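Local coordinates for nitrilotriacetate monooxygenase (Burkholderia pseudomallei, PDB 3SDO), which probably acts as a flavin-dependent monooxygenase of the bacterial luciferase-like family, using molecular oxygen in the oxidation of its substrate, at residues A302-F307 / L349-V354. Numbering follows the deposited sequence.
Sequences AYLSHF and LTLREV
Leu304 and Leu351 meet across two helices with no flat group between them; the rings of this region, His306 and Phe307, pack within 302-307: His306 CD2 sits over one face of Phe307, 3.6 Å above the plane and displaced toward the rim, while Phe307 CZ lies in the plane of the His306 ring at its edge. Phe333 meets the Phe307 ring edge-to-face. The interhelical contact itself is aliphatic, with no hydrogen bond crossing it. Leu304 CD1 reaches Leu351 CD1 at 3.8 Å, the two side chains running at a slant to each other. Leu351 places CG anti to its backbone N (chi1 171°), which carries its methyl across to Leu304. The other Leu304 branch, CD2, lies 4.2 Å from Val354 CG1, one helical turn further on. Both helices, 297-307 and 351-363, belong to the excursion between strands 268-277 and 372-373 of the TIM-barrel-type parallel sheet. The contact centre lies about 29 Å from the centre of the chain. Thr350 and Glu353 form a capping box at the start of helix 351-363: Glu353 N donates to Thr350 OG1 (3.2 Å), and Thr350 N to Glu353 OE1 (3.0 Å), on the anti side, 25° out of the carboxylate plane. Ile340 of helix 334-346 touches both Leu304 and Val354.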
ATOM      1  N   ALA A 302     -32.083  -4.060  16.823  1.00 39.79           N
ATOM      2  CA  ALA A 302     -31.855  -2.691  16.341  1.00 40.83           C
ATOM      3  C   ALA A 302     -31.935  -2.661  14.821  1.00 41.45           C
ATOM      4  O   ALA A 302     -32.431  -1.700  14.226  1.00 41.54           O
ATOM      5  CB  ALA A 302     -30.479  -2.147  16.818  1.00 40.63           C
ATOM      6  N   TYR A 303     -31.461  -3.732  14.201  1.00 38.33           N
ATOM      7  CA  TYR A 303     -31.507  -3.856  12.766  1.00 39.75           C
ATOM      8  C   TYR A 303     -32.909  -4.208  12.240  1.00 38.47           C
ATOM      9  O   TYR A 303     -33.302  -3.756  11.161  1.00 39.19           O
ATOM     10  CB  TYR A 303     -30.437  -4.853  12.290  1.00 41.60           C
ATOM     11  CG  TYR A 303     -30.221  -4.816  10.792  1.00 44.71           C
ATOM     12  CD1 TYR A 303     -29.629  -3.707  10.180  1.00 47.49           C
ATOM     13  CD2 TYR A 303     -30.628  -5.883   9.985  1.00 46.16           C
ATOM     14  CE1 TYR A 303     -29.447  -3.663   8.802  1.00 50.81           C
ATOM     15  CE2 TYR A 303     -30.449  -5.851   8.616  1.00 48.10           C
ATOM     16  CZ  TYR A 303     -29.862  -4.740   8.017  1.00 51.15           C
ATOM     17  OH  TYR A 303     -29.684  -4.704   6.646  1.00 52.52           O
ATOM     18  N   LEU A 304     -33.686  -4.995  12.985  1.00 36.59           N
ATOM     19  CA  LEU A 304     -35.111  -5.160  12.674  1.00 34.46           C
ATOM     20  C   LEU A 304     -35.872  -3.825  12.760  1.00 32.84           C
ATOM     21  O   LEU A 304     -36.770  -3.541  11.956  1.00 32.39           O
ATOM     22  CB  LEU A 304     -35.788  -6.086  13.683  1.00 34.42           C
ATOM     23  CG  LEU A 304     -36.225  -7.520  13.409  1.00 36.04           C
ATOM     24  CD1 LEU A 304     -37.215  -7.840  14.517  1.00 34.95           C
ATOM     25  CD2 LEU A 304     -36.842  -7.765  12.028  1.00 34.27           C
ATOM     26  N   SER A 305     -35.549  -3.047  13.790  1.00 31.27           N
ATOM     27  CA  SER A 305     -36.152  -1.725  14.032  1.00 30.43           C
ATOM     28  C   SER A 305     -36.032  -0.826  12.784  1.00 30.44           C
ATOM     29  O   SER A 305     -36.949  -0.077  12.459  1.00 30.09           O
ATOM     30  CB  SER A 305     -35.453  -1.080  15.253  1.00 31.35           C
ATOM     31  OG  SER A 305     -36.060   0.134  15.669  1.00 32.64           O
ATOM     32  N   HIS A 306     -34.907  -0.936  12.089  1.00 29.93           N
ATOM     33  CA  HIS A 306     -34.627  -0.210  10.843  1.00 31.71           C
ATOM     34  C   HIS A 306     -35.741  -0.352   9.781  1.00 30.47           C
ATOM     35  O   HIS A 306     -36.069   0.598   9.056  1.00 31.20           O
ATOM     36  CB  HIS A 306     -33.255  -0.709  10.301  1.00 33.46           C
ATOM     37  CG  HIS A 306     -32.906  -0.241   8.925  1.00 37.84           C
ATOM     38  ND1 HIS A 306     -32.633   1.078   8.630  1.00 44.05           N
ATOM     39  CD2 HIS A 306     -32.745  -0.926   7.766  1.00 42.07           C
ATOM     40  CE1 HIS A 306     -32.346   1.190   7.343  1.00 45.54           C
ATOM     41  NE2 HIS A 306     -32.403  -0.014   6.796  1.00 43.78           N
ATOM     42  N   PHE A 307     -36.316  -1.541   9.687  1.00 28.36           N
ATOM     43  CA  PHE A 307     -37.301  -1.816   8.661  1.00 28.69           C
ATOM     44  C   PHE A 307     -38.705  -1.391   9.054  1.00 27.63           C
ATOM     45  O   PHE A 307     -39.580  -1.315   8.198  1.00 28.83           O
ATOM     46  CB  PHE A 307     -37.255  -3.295   8.289  1.00 28.83           C
ATOM     47  CG  PHE A 307     -35.943  -3.713   7.646  1.00 31.62           C
ATOM     48  CD1 PHE A 307     -35.521  -3.132   6.465  1.00 32.72           C
ATOM     49  CD2 PHE A 307     -35.138  -4.675   8.233  1.00 33.63           C
ATOM     50  CE1 PHE A 307     -34.313  -3.506   5.872  1.00 36.41           C
ATOM     51  CE2 PHE A 307     -33.918  -5.051   7.648  1.00 35.84           C
ATOM     52  CZ  PHE A 307     -33.513  -4.467   6.463  1.00 36.64           C
ATOM     53  N   LEU A 349     -42.352 -18.699  14.155  1.00 41.60           N
ATOM     54  CA  LEU A 349     -41.093 -18.164  14.683  1.00 39.24           C
ATOM     55  C   LEU A 349     -41.284 -17.225  15.869  1.00 36.55           C
ATOM     56  O   LEU A 349     -42.245 -16.461  15.936  1.00 35.42           O
ATOM     57  CB  LEU A 349     -40.295 -17.440  13.590  1.00 38.42           C
ATOM     58  CG  LEU A 349     -39.897 -18.285  12.374  1.00 39.40           C
ATOM     59  CD1 LEU A 349     -38.946 -17.517  11.460  1.00 37.40           C
ATOM     60  CD2 LEU A 349     -39.255 -19.612  12.803  1.00 40.29           C
ATOM     61  N   THR A 350     -40.335 -17.290  16.797  1.00 35.04           N
ATOM     62  CA  THR A 350     -40.276 -16.357  17.907  1.00 32.43           C
ATOM     63  C   THR A 350     -39.638 -15.058  17.406  1.00 30.40           C
ATOM     64  O   THR A 350     -39.091 -15.015  16.300  1.00 30.20           O
ATOM     65  CB  THR A 350     -39.442 -16.946  19.054  1.00 33.20           C
ATOM     66  OG1 THR A 350     -38.093 -17.167  18.602  1.00 31.84           O
ATOM     67  CG2 THR A 350     -40.062 -18.272  19.544  1.00 35.04           C
ATOM     68  N   LEU A 351     -39.690 -14.010  18.229  1.00 28.37           N
ATOM     69  CA  LEU A 351     -39.059 -12.741  17.902  1.00 26.52           C
ATOM     70  C   LEU A 351     -37.552 -12.921  17.729  1.00 26.61           C
ATOM     71  O   LEU A 351     -36.966 -12.329  16.832  1.00 26.30           O
ATOM     72  CB  LEU A 351     -39.318 -11.703  18.985  1.00 25.53           C
ATOM     73  CG  LEU A 351     -38.535 -10.394  18.860  1.00 25.11           C
ATOM     74  CD1 LEU A 351     -38.715  -9.754  17.475  1.00 24.00           C
ATOM     75  CD2 LEU A 351     -38.920  -9.408  19.991  1.00 24.88           C
ATOM     76  N   ARG A 352     -36.938 -13.718  18.602  1.00 27.43           N
ATOM     77  CA  ARG A 352     -35.499 -13.990  18.523  1.00 28.78           C
ATOM     78  C   ARG A 352     -35.175 -14.655  17.189  1.00 29.72           C
ATOM     79  O   ARG A 352     -34.262 -14.235  16.506  1.00 29.92           O
ATOM     80  CB  ARG A 352     -35.024 -14.876  19.684  1.00 29.73           C
ATOM     81  CG  ARG A 352     -33.499 -14.928  19.818  1.00 31.66           C
ATOM     82  CD  ARG A 352     -33.025 -16.084  20.685  1.00 34.59           C
ATOM     83  NE  ARG A 352     -33.491 -15.958  22.070  1.00 35.29           N
ATOM     84  CZ  ARG A 352     -32.858 -15.318  23.051  1.00 36.30           C
ATOM     85  NH1 ARG A 352     -31.700 -14.703  22.847  1.00 38.26           N
ATOM     86  NH2 ARG A 352     -33.404 -15.286  24.263  1.00 36.89           N
ATOM     87  N   GLU A 353     -35.955 -15.664  16.806  1.00 31.11           N
ATOM     88  CA  GLU A 353     -35.700 -16.412  15.558  1.00 32.96           C
ATOM     89  C   GLU A 353     -35.892 -15.498  14.350  1.00 31.98           C
ATOM     90  O   GLU A 353     -35.108 -15.540  13.421  1.00 32.03           O
ATOM     91  CB  GLU A 353     -36.615 -17.644  15.444  1.00 34.21           C
ATOM     92  CG  GLU A 353     -36.247 -18.754  16.408  1.00 36.85           C
ATOM     93  CD  GLU A 353     -37.309 -19.859  16.499  1.00 39.94           C
ATOM     94  OE1 GLU A 353     -38.514 -19.582  16.286  1.00 38.87           O
ATOM     95  OE2 GLU A 353     -36.932 -21.009  16.817  1.00 41.44           O
ATOM     96  N   VAL A 354     -36.920 -14.648  14.381  1.00 30.80           N
ATOM     97  CA  VAL A 354     -37.096 -13.679  13.293  1.00 30.38           C
ATOM     98  C   VAL A 354     -35.923 -12.715  13.224  1.00 29.80           C
ATOM     99  O   VAL A 354     -35.389 -12.493  12.139  1.00 30.66           O
ATOM    100  CB  VAL A 354     -38.391 -12.861  13.396  1.00 29.24           C
ATOM    101  CG1 VAL A 354     -38.342 -11.699  12.415  1.00 30.27           C
ATOM    102  CG2 VAL A 354     -39.598 -13.750  13.136  1.00 30.27           C
TER